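PDB 4ZRX: F5/8 type C domain protein from Bacteroides ovatus, which is a putative alpha-L-fucosidase that probably hydrolyses fucosyl linkages in glycans and carries a C-terminal F5/8 type C domain. Local coordinates for residues K10-P15 and V24-R29; V179-F184 and V216-G221; V224-N229 and V261-E266; L244-Y249 and E279-P284. All blocks are in the same frame, centred on the assembly; numbering follows the deposited sequence.

Contacts 1 to 4 lie in the probable alpha-L-fucosidase domain, and each reaches the same mixed, curled sheet, consistent with a TIM barrel. Contact 1 closes before the others open, and contact 2 follows it; the segments of contacts 3 and 4 alternate along the chain. Contacts 3 and 4 are closest, their centres about 11 Å apart, joined through neighbouring strands 225-226 and 279-290. Contacts 1 and 4 lie about 12 Å apart, centre to centre, and share the pairing of strands 11-13 and 279-290. Contact 2 touches contacts 3 and 4, its centre about 16 and 14 Å from theirs, and strand 216-219 precedes 225-226. Strand 279-290 thus ties the N-terminal segment to the barrel sheet.

Contact 1 of 4, residues K10-P15 and V24-R29; sequences KHVEFP and VDMAAR
The Phe14 ring meets the selenomethionine Met26 at its edge, close to its plane: SE of Met26 stands 5.3 Å from the centroid of the Phe14 ring and 79° off the ring normal. This is a Met-aromatic contact of the edge-on kind, part of a strand-on-helix packing in which strand 11-13 lies against helix 20-27. The backbone N of Ala27 also sits near the ring plane at that edge, by CE1 of Phe14. With CG anti to the carbonyl carbon (chi1 -58°), the Phe14 side chain runs alongside Met26, pointing the other way, and presents CD1 to SE at 4.0 Å. Pro15 comes from another side, its CD 3.6 Å from SE of Met26, the two side chains reaching toward each other.

The Met26 chain is extended at chi2 and then bends at chi3 (82°), which turns its methyl CE toward the strand. Leu280 of the neighbouring strand 279-290 touches Val12, Phe14 and Ala27, so both segments pack against the same residue. Carbon and selenium contacts among Val12, Phe14, Pro15 and Met26 make the meeting of the two segments largely apolar, and its tightest point is the methyl CE of Met26, pressed to 3.3 Å from CG2 of Val12 and lying 3.6 Å from the carbonyl O of Glu13.

Contact 2 of 4, residues V179-F184 and V216-G221; sequences VHEVWF and VMAIMG
Strands 181-184 and 216-219 run parallel, 4.8 Å apart at the closest approach of their axes and inclined by 28°, with Glu181, Val182 and Trp183 paired to Val216, Met217 and Ala218. They are the two strands of a beta-alpha-beta unit joined through helix 201-211, as expected of a TIM barrel. The ladder holds five backbone bonds: Val182 N to Val216 O, Ala218 N to Val182 O (2.8 Å) and Phe184 N to Ala218 O lie inside, with Val216 N to His180 O and Met220 N to Phe184 O at the ends.

Ile219 lays CG1 over the face of the Trp183 indole, 3.4 Å from the centroid of the six-membered ring and 15° off its normal, a CH-pi contact; CD1 of Ile219 also lies near CZ2 of Trp183. Ala218 CB meets CD1 of the same indole obliquely, and OE2 of Glu181 lies in plane at the ring edge. NE1 of Trp183 is hydrogen-bonded to Glu286, while Phe47 packs edge-to-face against the indole. With an alanine here in place of Trp183, Ile219 CG1 would probably lose its ring face and Glu286 this N-H donor.

On the sheet face of Val182 and Met217, the extended Met217 chain reaches across to Phe184. Its SE lies at the ring edge, 81° off the normal, a Met-aromatic contact; the methyl CE of Met217 approaches CD2 of Phe184 to 3.6 Å.

Contact 3 of 4, residues V224-N229 and V261-E266; sequences VRWVGN and VFSKAE
Trp226 and Ser263 meet through a ring CH and a methylene: CB of Ser263 lies 3.7 Å from CE3 of Trp226, approaching the indole obliquely. The indole is placed there by its first torsion, CG anti to the backbone N of Trp226 (chi1 -178°), and one of its faces carries the backbone N atoms of Gly228 and Asn229 toward the rim, so the chain after Trp226 folds back over its own ring. At the polar end, NE1 of Trp226 is hydrogen-bonded to Asp288.

Ser263 and Lys264 are the central residues of a type I beta turn from Phe262 to Ala265, closed by Ala265 N to Phe262 O at 2.9 Å. This turn, in the loop between helices 252-259 and 271-274, lies against the chain leaving strand 225-226 of the curled sheet of the probable TIM-barrel domain. Gly228 lies against it, its CA 3.5 Å from O of Ser263 in a CA-H...O contact; a CB there would clash with that oxygen and with CA of Lys264.

Lys264 runs alongside Gly228, CG 3.5 Å from the carbonyl O of Gly228, then bends at chi4 (73°) so that NZ gives a hydrogen bond to a water, which in turn donates to the O of Gly228. A second water accepts from NH1 of Arg225 and donates to O of Trp226 and O of Ser263, at 2.8 Å each. Arg225 NH2 also makes a salt bridge with Glu238.

Contact 4 of 4, residues L244-Y249 and E279-P284; sequences LTPGIY and ELFWYP
Pro246 is the bump of this contact, and the hollow is formed by two rings of strand 279-290, Phe281 and Tyr283. CD of Pro246 stands over the face of Phe281, 3.8 Å from the ring centroid and 8° off the normal, while CG of Pro246 stands over the face of Tyr283 at 3.7 Å from that centroid and 11° off; both are CH-pi contacts, so the pyrrolidine is wedged between the rings. Tyr283 reaches this position with CG anti to its backbone N.

Along the rest of Phe281, the carbonyl O of Leu244 lies 3.3 Å from CD2 of Phe281. OG1 of Thr245 sits by CE2 of the same ring. Tyr249, last residue of the type I turn from Pro246, touches Phe281 CE1 with its CE2 at 3.7 Å, the planes inclined by 51°. A serine in place of Phe281 would probably open a gap beside Pro246 CD and leave Tyr249 CE2 without its aromatic neighbour.

The loop 244-249 thereby packs on a strand of the curled sheet of the presumed TIM barrel, and His11 of contact 1 adds its ring to Phe281. Water joins the polar edges: one molecule donates to OG1 of Thr245 and to OE2 of Glu279, and another accepts from Gly247 N and is hydrogen-bonded to OH of Tyr283. The direct contacts lie largely between carbons and ring faces, so van der Waals and CH-pi packing are likely to matter here, while polar groups at the margins are joined through water.

Contact 1 of 4, residues K10-P15 and V24-R29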
# COMPACT_ATOMS: atom_id res chain seq x y z
N LYS A 10 -23.69 -9.80 -5.98
CA LYS A 10 -23.15 -9.38 -4.66
C LYS A 10 -23.20 -10.38 -3.54
O LYS A 10 -22.29 -10.40 -2.69
CB LYS A 10 -23.73 -8.02 -4.21
CG LYS A 10 -23.00 -7.36 -3.08
CD LYS A 10 -23.59 -5.96 -2.83
CE LYS A 10 -23.17 -5.37 -1.48
NZ LYS A 10 -23.70 -3.97 -1.35
N HIS A 11 -24.24 -11.21 -3.51
CA HIS A 11 -24.40 -12.23 -2.47
C HIS A 11 -25.08 -13.45 -3.02
O HIS A 11 -25.95 -13.33 -3.89
CB HIS A 11 -25.20 -11.59 -1.32
CG HIS A 11 -25.54 -12.52 -0.21
ND1 HIS A 11 -26.85 -12.78 0.12
CD2 HIS A 11 -24.78 -13.22 0.66
CE1 HIS A 11 -26.88 -13.61 1.15
NE2 HIS A 11 -25.64 -13.89 1.50
N VAL A 12 -24.65 -14.61 -2.55
CA VAL A 12 -25.36 -15.83 -2.80
C VAL A 12 -25.38 -16.67 -1.54
O VAL A 12 -24.39 -16.76 -0.84
CB VAL A 12 -24.73 -16.63 -4.00
CG1 VAL A 12 -23.25 -17.04 -3.75
CG2 VAL A 12 -25.55 -17.86 -4.31
N GLU A 13 -26.53 -17.29 -1.25
CA GLU A 13 -26.71 -18.21 -0.14
C GLU A 13 -26.69 -19.63 -0.69
O GLU A 13 -27.42 -19.92 -1.63
CB GLU A 13 -28.08 -17.94 0.53
CG GLU A 13 -28.17 -16.60 1.22
CD GLU A 13 -29.30 -15.69 0.70
OE1 GLU A 13 -29.57 -15.63 -0.53
OE2 GLU A 13 -29.88 -14.97 1.54
N PHE A 14 -25.89 -20.52 -0.12
CA PHE A 14 -25.86 -21.88 -0.59
C PHE A 14 -27.04 -22.61 0.10
O PHE A 14 -27.28 -22.41 1.29
CB PHE A 14 -24.57 -22.58 -0.22
CG PHE A 14 -23.35 -21.92 -0.74
CD1 PHE A 14 -23.29 -21.42 -2.06
CD2 PHE A 14 -22.22 -21.84 0.06
CE1 PHE A 14 -22.13 -20.82 -2.54
CE2 PHE A 14 -21.04 -21.22 -0.43
CZ PHE A 14 -21.01 -20.73 -1.74
N PRO A 15 -27.80 -23.41 -0.67
CA PRO A 15 -28.85 -24.25 -0.04
C PRO A 15 -28.26 -25.19 0.99
O PRO A 15 -27.11 -25.58 0.90
CB PRO A 15 -29.41 -25.05 -1.21
CG PRO A 15 -29.05 -24.30 -2.42
CD PRO A 15 -27.80 -23.53 -2.13
N VAL A 24 -19.26 -24.57 -5.63
CA VAL A 24 -18.32 -24.06 -6.60
C VAL A 24 -19.04 -23.47 -7.82
O VAL A 24 -18.65 -22.41 -8.29
CB VAL A 24 -17.30 -25.13 -7.01
CG1 VAL A 24 -16.55 -24.73 -8.23
CG2 VAL A 24 -16.34 -25.35 -5.86
N ASP A 25 -20.09 -24.15 -8.28
CA ASP A 25 -20.89 -23.69 -9.42
C ASP A 25 -21.56 -22.34 -9.12
O ASP A 25 -21.54 -21.42 -9.94
CB ASP A 25 -21.98 -24.77 -9.72
CG ASP A 25 -22.77 -24.49 -10.97
OD1 ASP A 25 -23.65 -23.62 -10.94
OD2 ASP A 25 -22.59 -25.22 -11.97
N MSE A 26 -22.11 -22.21 -7.91
CA MSE A 26 -22.75 -20.98 -7.52
C MSE A 26 -21.68 -19.88 -7.32
O MSE A 26 -21.84 -18.75 -7.77
CB MSE A 26 -23.59 -21.19 -6.27
CG MSE A 26 -24.78 -22.13 -6.56
SE MSE A 26 -25.83 -22.42 -4.96
CE MSE A 26 -26.90 -20.81 -5.04
N ALA A 27 -20.60 -20.25 -6.67
CA ALA A 27 -19.50 -19.28 -6.42
C ALA A 27 -18.97 -18.64 -7.72
O ALA A 27 -18.67 -17.46 -7.78
CB ALA A 27 -18.34 -19.98 -5.69
N ALA A 28 -18.87 -19.48 -8.76
CA ALA A 28 -18.37 -19.05 -10.04
C ALA A 28 -19.28 -18.02 -10.69
O ALA A 28 -18.85 -17.31 -11.61
CB ALA A 28 -18.20 -20.29 -10.98
N ARG A 29 -20.54 -17.95 -10.26
CA ARG A 29 -21.48 -17.05 -10.90
C ARG A 29 -21.91 -15.91 -10.02
O ARG A 29 -22.90 -15.24 -10.28
CB ARG A 29 -22.69 -17.87 -11.36
CG ARG A 29 -22.30 -18.82 -12.45
CD ARG A 29 -23.47 -19.67 -12.91
NE ARG A 29 -23.85 -20.62 -11.87
CZ ARG A 29 -24.96 -20.57 -11.14
NH1 ARG A 29 -25.86 -19.61 -11.29
NH2 ARG A 29 -25.17 -21.52 -10.24

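Contact 2 of 4, residues V179-F184 and V216-G221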
# COMPACT_ATOMS: atom_id res chain seq x y z
N VAL A 179 -20.75 11.53 -4.80
CA VAL A 179 -19.81 10.89 -3.94
C VAL A 179 -19.69 9.43 -4.38
O VAL A 179 -20.72 8.73 -4.46
CB VAL A 179 -20.26 10.93 -2.48
CG1 VAL A 179 -19.33 10.13 -1.60
CG2 VAL A 179 -20.36 12.35 -1.99
N HIS A 180 -18.49 8.98 -4.70
CA HIS A 180 -18.28 7.62 -5.23
C HIS A 180 -17.88 6.58 -4.18
O HIS A 180 -18.02 5.39 -4.43
CB HIS A 180 -17.33 7.64 -6.38
CG HIS A 180 -17.97 8.01 -7.69
ND1 HIS A 180 -18.21 9.32 -8.06
CD2 HIS A 180 -18.46 7.23 -8.68
CE1 HIS A 180 -18.81 9.33 -9.24
NE2 HIS A 180 -18.96 8.08 -9.64
N GLU A 181 -17.39 7.01 -3.02
CA GLU A 181 -16.99 6.06 -1.99
C GLU A 181 -17.17 6.73 -0.64
O GLU A 181 -16.80 7.90 -0.51
CB GLU A 181 -15.52 5.58 -2.20
CG GLU A 181 -14.98 4.57 -1.17
CD GLU A 181 -13.71 3.84 -1.57
OE1 GLU A 181 -13.29 3.94 -2.73
OE2 GLU A 181 -13.19 3.06 -0.72
N VAL A 182 -17.69 5.96 0.32
CA VAL A 182 -17.86 6.35 1.70
C VAL A 182 -17.12 5.36 2.57
O VAL A 182 -17.41 4.15 2.52
CB VAL A 182 -19.35 6.38 2.13
CG1 VAL A 182 -19.48 6.82 3.53
CG2 VAL A 182 -20.10 7.36 1.21
N TRP A 183 -16.08 5.85 3.27
CA TRP A 183 -15.18 4.99 3.99
C TRP A 183 -15.52 5.06 5.47
O TRP A 183 -15.50 6.15 6.07
CB TRP A 183 -13.75 5.52 3.78
CG TRP A 183 -12.69 4.52 3.52
CD1 TRP A 183 -12.39 3.97 2.32
CD2 TRP A 183 -11.71 4.01 4.44
NE1 TRP A 183 -11.33 3.15 2.41
CE2 TRP A 183 -10.85 3.16 3.69
CE3 TRP A 183 -11.52 4.09 5.82
CZ2 TRP A 183 -9.77 2.48 4.27
CZ3 TRP A 183 -10.47 3.42 6.38
CH2 TRP A 183 -9.58 2.65 5.61
N PHE A 184 -15.85 3.90 6.04
CA PHE A 184 -16.16 3.76 7.46
C PHE A 184 -15.13 2.87 8.13
O PHE A 184 -15.18 1.63 8.10
CB PHE A 184 -17.56 3.18 7.62
CG PHE A 184 -18.71 4.07 7.17
CD1 PHE A 184 -18.71 5.44 7.40
CD2 PHE A 184 -19.86 3.49 6.66
CE1 PHE A 184 -19.78 6.22 7.05
CE2 PHE A 184 -20.98 4.26 6.31
CZ PHE A 184 -20.94 5.66 6.49
N VAL A 216 -20.05 3.40 -3.22
CA VAL A 216 -19.82 2.18 -2.48
C VAL A 216 -19.51 2.49 -0.99
O VAL A 216 -18.85 3.49 -0.70
CB VAL A 216 -18.68 1.32 -3.08
CG1 VAL A 216 -19.14 0.71 -4.39
CG2 VAL A 216 -17.40 2.10 -3.26
N MSE A 217 -20.01 1.64 -0.11
CA MSE A 217 -19.76 1.72 1.33
C MSE A 217 -18.62 0.78 1.67
O MSE A 217 -18.70 -0.43 1.46
CB MSE A 217 -21.02 1.36 2.12
CG MSE A 217 -20.89 1.57 3.62
SE MSE A 217 -22.63 1.24 4.36
CE MSE A 217 -22.35 0.88 6.23
N ALA A 218 -17.50 1.35 2.12
CA ALA A 218 -16.23 0.64 2.30
C ALA A 218 -15.80 0.42 3.74
O ALA A 218 -16.02 1.26 4.62
CB ALA A 218 -15.16 1.42 1.58
N ILE A 219 -15.17 -0.74 3.94
CA ILE A 219 -14.46 -1.17 5.15
C ILE A 219 -15.50 -1.70 6.12
O ILE A 219 -15.77 -2.92 6.11
CB ILE A 219 -13.52 -0.10 5.75
CG1 ILE A 219 -12.71 0.59 4.66
CG2 ILE A 219 -12.70 -0.70 6.87
CD1 ILE A 219 -11.80 -0.30 3.77
N MSE A 220 -16.13 -0.84 6.92
CA MSE A 220 -17.34 -1.24 7.67
C MSE A 220 -18.47 -0.95 6.69
O MSE A 220 -19.16 0.07 6.73
CB MSE A 220 -17.50 -0.48 8.99
CG MSE A 220 -16.44 -0.71 9.99
SE MSE A 220 -16.17 -2.59 10.44
CE MSE A 220 -17.87 -2.91 11.19
N GLY A 221 -18.56 -1.86 5.74
CA GLY A 221 -19.45 -1.75 4.58
C GLY A 221 -19.47 -3.13 3.92
O GLY A 221 -18.61 -3.96 4.19

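Contact 3 of 4, residues V224-N229 and V261-E266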
# COMPACT_ATOMS: atom_id res chain seq x y z
N VAL A 224 -16.91 -2.84 -0.24
CA VAL A 224 -15.44 -2.84 -0.40
C VAL A 224 -14.81 -3.31 0.91
O VAL A 224 -15.16 -2.84 1.98
CB VAL A 224 -14.96 -1.44 -0.75
CG1 VAL A 224 -13.43 -1.28 -0.70
CG2 VAL A 224 -15.44 -0.97 -2.12
N ARG A 225 -13.87 -4.25 0.77
CA ARG A 225 -13.24 -4.95 1.88
C ARG A 225 -11.83 -4.39 2.08
O ARG A 225 -11.04 -4.31 1.14
CB ARG A 225 -13.19 -6.46 1.56
CG ARG A 225 -12.27 -7.30 2.39
CD ARG A 225 -12.42 -8.75 2.09
NE ARG A 225 -12.14 -9.08 0.71
CZ ARG A 225 -10.98 -9.48 0.20
NH1 ARG A 225 -9.88 -9.58 0.94
NH2 ARG A 225 -10.92 -9.75 -1.08
N TRP A 226 -11.49 -4.13 3.34
CA TRP A 226 -10.12 -3.80 3.66
C TRP A 226 -9.21 -5.00 3.40
O TRP A 226 -9.50 -6.07 3.87
CB TRP A 226 -10.04 -3.48 5.14
CG TRP A 226 -8.67 -3.08 5.61
CD1 TRP A 226 -7.85 -2.21 5.01
CD2 TRP A 226 -8.02 -3.47 6.83
NE1 TRP A 226 -6.68 -2.07 5.72
CE2 TRP A 226 -6.77 -2.83 6.86
CE3 TRP A 226 -8.35 -4.37 7.86
CZ2 TRP A 226 -5.86 -2.99 7.90
CZ3 TRP A 226 -7.44 -4.52 8.93
CH2 TRP A 226 -6.21 -3.82 8.93
N VAL A 227 -8.07 -4.78 2.75
CA VAL A 227 -7.19 -5.86 2.40
C VAL A 227 -6.68 -6.57 3.67
O VAL A 227 -6.26 -7.72 3.52
CB VAL A 227 -6.03 -5.42 1.49
CG1 VAL A 227 -5.05 -4.56 2.22
CG2 VAL A 227 -5.36 -6.62 0.81
N GLY A 228 -6.59 -5.88 4.83
CA GLY A 228 -6.19 -6.54 6.09
C GLY A 228 -4.87 -6.09 6.62
O GLY A 228 -4.42 -6.57 7.65
N ASN A 229 -4.20 -5.19 5.94
CA ASN A 229 -2.95 -4.52 6.41
C ASN A 229 -2.86 -3.10 5.86
O ASN A 229 -3.57 -2.79 4.89
CB ASN A 229 -1.70 -5.34 6.05
CG ASN A 229 -1.38 -5.28 4.60
OD1 ASN A 229 -0.67 -4.40 4.16
ND2 ASN A 229 -1.85 -6.23 3.85
N VAL A 261 -11.77 -16.96 9.59
CA VAL A 261 -11.42 -15.91 8.67
C VAL A 261 -11.55 -14.55 9.37
O VAL A 261 -12.30 -14.38 10.38
CB VAL A 261 -12.28 -15.93 7.39
CG1 VAL A 261 -11.97 -17.16 6.61
CG2 VAL A 261 -13.75 -15.80 7.65
N PHE A 262 -10.76 -13.61 8.85
CA PHE A 262 -10.71 -12.26 9.41
C PHE A 262 -9.98 -11.48 8.35
O PHE A 262 -9.40 -12.09 7.42
CB PHE A 262 -9.95 -12.25 10.78
CG PHE A 262 -8.68 -13.05 10.79
CD1 PHE A 262 -8.67 -14.43 11.05
CD2 PHE A 262 -7.47 -12.46 10.48
CE1 PHE A 262 -7.43 -15.19 11.04
CE2 PHE A 262 -6.28 -13.17 10.46
CZ PHE A 262 -6.24 -14.55 10.74
N SER A 263 -10.02 -10.16 8.43
CA SER A 263 -9.50 -9.34 7.34
C SER A 263 -8.08 -9.64 6.87
O SER A 263 -7.86 -9.64 5.68
CB SER A 263 -9.65 -7.87 7.64
OG SER A 263 -11.01 -7.58 7.87
N LYS A 264 -7.15 -9.90 7.81
CA LYS A 264 -5.79 -10.16 7.53
C LYS A 264 -5.50 -11.65 7.12
O LYS A 264 -4.43 -11.97 6.76
CB LYS A 264 -4.93 -9.82 8.78
CG LYS A 264 -3.44 -9.77 8.57
CD LYS A 264 -2.76 -9.36 9.91
CE LYS A 264 -1.25 -9.52 9.90
NZ LYS A 264 -0.62 -8.53 9.09
N ALA A 265 -6.51 -12.52 7.17
CA ALA A 265 -6.25 -13.95 6.94
C ALA A 265 -5.76 -14.22 5.54
O ALA A 265 -6.06 -13.46 4.59
CB ALA A 265 -7.51 -14.71 7.22
N GLU A 266 -5.04 -15.32 5.44
CA GLU A 266 -4.45 -15.71 4.17
C GLU A 266 -5.43 -16.20 3.14
O GLU A 266 -5.36 -15.75 1.97
CB GLU A 266 -3.41 -16.74 4.44
CG GLU A 266 -2.23 -16.05 5.07
CD GLU A 266 -1.27 -16.99 5.63
OE1 GLU A 266 -1.63 -18.20 5.79
OE2 GLU A 266 -0.18 -16.51 6.04
O HOH W 1 -9.49 -8.84 3.61
O HOH W 2 -1.96 -6.07 9.47

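Contact 4 of 4, residues L244-Y249 and E279-P284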
# COMPACT_ATOMS: atom_id res chain seq x y z
N LEU A 244 -15.54 -14.25 3.60
CA LEU A 244 -15.48 -13.26 4.68
C LEU A 244 -16.76 -12.45 4.75
O LEU A 244 -17.10 -11.81 3.78
CB LEU A 244 -14.25 -12.36 4.56
CG LEU A 244 -13.98 -11.42 5.75
CD1 LEU A 244 -13.54 -12.13 6.99
CD2 LEU A 244 -12.93 -10.33 5.31
N THR A 245 -17.41 -12.43 5.91
CA THR A 245 -18.69 -11.79 6.07
C THR A 245 -18.39 -10.33 6.40
O THR A 245 -17.68 -10.04 7.38
CB THR A 245 -19.53 -12.44 7.19
OG1 THR A 245 -19.76 -13.81 6.91
CG2 THR A 245 -20.86 -11.69 7.31
N PRO A 246 -18.97 -9.39 5.64
CA PRO A 246 -18.85 -7.98 5.99
C PRO A 246 -19.16 -7.71 7.44
O PRO A 246 -20.16 -8.21 7.98
CB PRO A 246 -19.85 -7.29 5.05
CG PRO A 246 -19.75 -8.11 3.84
CD PRO A 246 -19.63 -9.55 4.33
N GLY A 247 -18.30 -6.90 8.07
CA GLY A 247 -18.37 -6.65 9.50
C GLY A 247 -19.64 -5.96 9.96
O GLY A 247 -20.00 -6.00 11.14
N ILE A 248 -20.34 -5.31 9.03
CA ILE A 248 -21.55 -4.60 9.36
C ILE A 248 -22.75 -5.51 9.63
O ILE A 248 -23.78 -5.02 10.08
CB ILE A 248 -21.93 -3.58 8.30
CG1 ILE A 248 -22.08 -4.23 6.92
CG2 ILE A 248 -20.92 -2.42 8.33
CD1 ILE A 248 -22.91 -3.43 6.01
N TYR A 249 -22.63 -6.79 9.30
CA TYR A 249 -23.73 -7.70 9.47
C TYR A 249 -23.64 -8.27 10.87
O TYR A 249 -22.56 -8.60 11.35
CB TYR A 249 -23.66 -8.85 8.47
CG TYR A 249 -23.76 -8.47 7.02
CD1 TYR A 249 -24.24 -7.23 6.60
CD2 TYR A 249 -23.39 -9.37 6.07
CE1 TYR A 249 -24.30 -6.93 5.22
CE2 TYR A 249 -23.46 -9.08 4.74
CZ TYR A 249 -23.91 -7.88 4.32
OH TYR A 249 -23.99 -7.67 2.98
N GLU A 279 -22.60 -19.13 2.64
CA GLU A 279 -22.90 -18.03 1.76
C GLU A 279 -21.61 -17.42 1.27
O GLU A 279 -20.54 -17.75 1.76
CB GLU A 279 -23.78 -17.00 2.45
CG GLU A 279 -23.26 -16.46 3.78
CD GLU A 279 -24.23 -15.54 4.48
OE1 GLU A 279 -25.10 -14.89 3.82
OE2 GLU A 279 -24.07 -15.38 5.70
N LEU A 280 -21.72 -16.57 0.26
CA LEU A 280 -20.57 -16.00 -0.38
C LEU A 280 -20.89 -14.60 -0.81
O LEU A 280 -22.03 -14.27 -1.17
CB LEU A 280 -20.07 -16.88 -1.54
CG LEU A 280 -18.59 -16.74 -1.97
CD1 LEU A 280 -17.70 -17.44 -0.95
CD2 LEU A 280 -18.39 -17.42 -3.35
N PHE A 281 -19.86 -13.75 -0.75
CA PHE A 281 -20.03 -12.33 -0.94
C PHE A 281 -19.11 -11.82 -2.04
O PHE A 281 -17.94 -12.19 -2.03
CB PHE A 281 -19.74 -11.55 0.36
CG PHE A 281 -20.48 -12.04 1.55
CD1 PHE A 281 -21.75 -11.60 1.83
CD2 PHE A 281 -19.91 -12.97 2.39
CE1 PHE A 281 -22.44 -12.11 2.94
CE2 PHE A 281 -20.58 -13.48 3.46
CZ PHE A 281 -21.85 -13.04 3.73
N TRP A 282 -19.60 -10.93 -2.92
CA TRP A 282 -18.68 -10.17 -3.78
C TRP A 282 -18.24 -8.98 -2.92
O TRP A 282 -19.02 -8.04 -2.60
CB TRP A 282 -19.29 -9.70 -5.12
CG TRP A 282 -18.18 -9.15 -5.98
CD1 TRP A 282 -17.71 -7.89 -5.99
CD2 TRP A 282 -17.33 -9.89 -6.87
NE1 TRP A 282 -16.61 -7.78 -6.77
CE2 TRP A 282 -16.38 -8.99 -7.37
CE3 TRP A 282 -17.29 -11.21 -7.30
CZ2 TRP A 282 -15.41 -9.36 -8.31
CZ3 TRP A 282 -16.31 -11.59 -8.24
CH2 TRP A 282 -15.40 -10.64 -8.74
N TYR A 283 -16.98 -9.01 -2.50
CA TYR A 283 -16.50 -8.08 -1.44
C TYR A 283 -15.04 -7.90 -1.73
O TYR A 283 -14.21 -8.59 -1.18
CB TYR A 283 -16.80 -8.72 -0.10
CG TYR A 283 -16.62 -7.88 1.15
CD1 TYR A 283 -16.96 -6.51 1.18
CD2 TYR A 283 -16.23 -8.48 2.34
CE1 TYR A 283 -16.80 -5.75 2.32
CE2 TYR A 283 -16.07 -7.70 3.52
CZ TYR A 283 -16.39 -6.35 3.49
OH TYR A 283 -16.31 -5.59 4.67
N PRO A 284 -14.73 -6.97 -2.62
CA PRO A 284 -13.40 -6.91 -3.18
C PRO A 284 -12.44 -6.05 -2.40
O PRO A 284 -12.84 -5.10 -1.79
CB PRO A 284 -13.64 -6.29 -4.56
CG PRO A 284 -14.78 -5.36 -4.34
CD PRO A 284 -15.68 -6.15 -3.42
O HOH W 3 -21.93 -15.33 7.41
O HOH W 4 -16.00 -5.28 7.65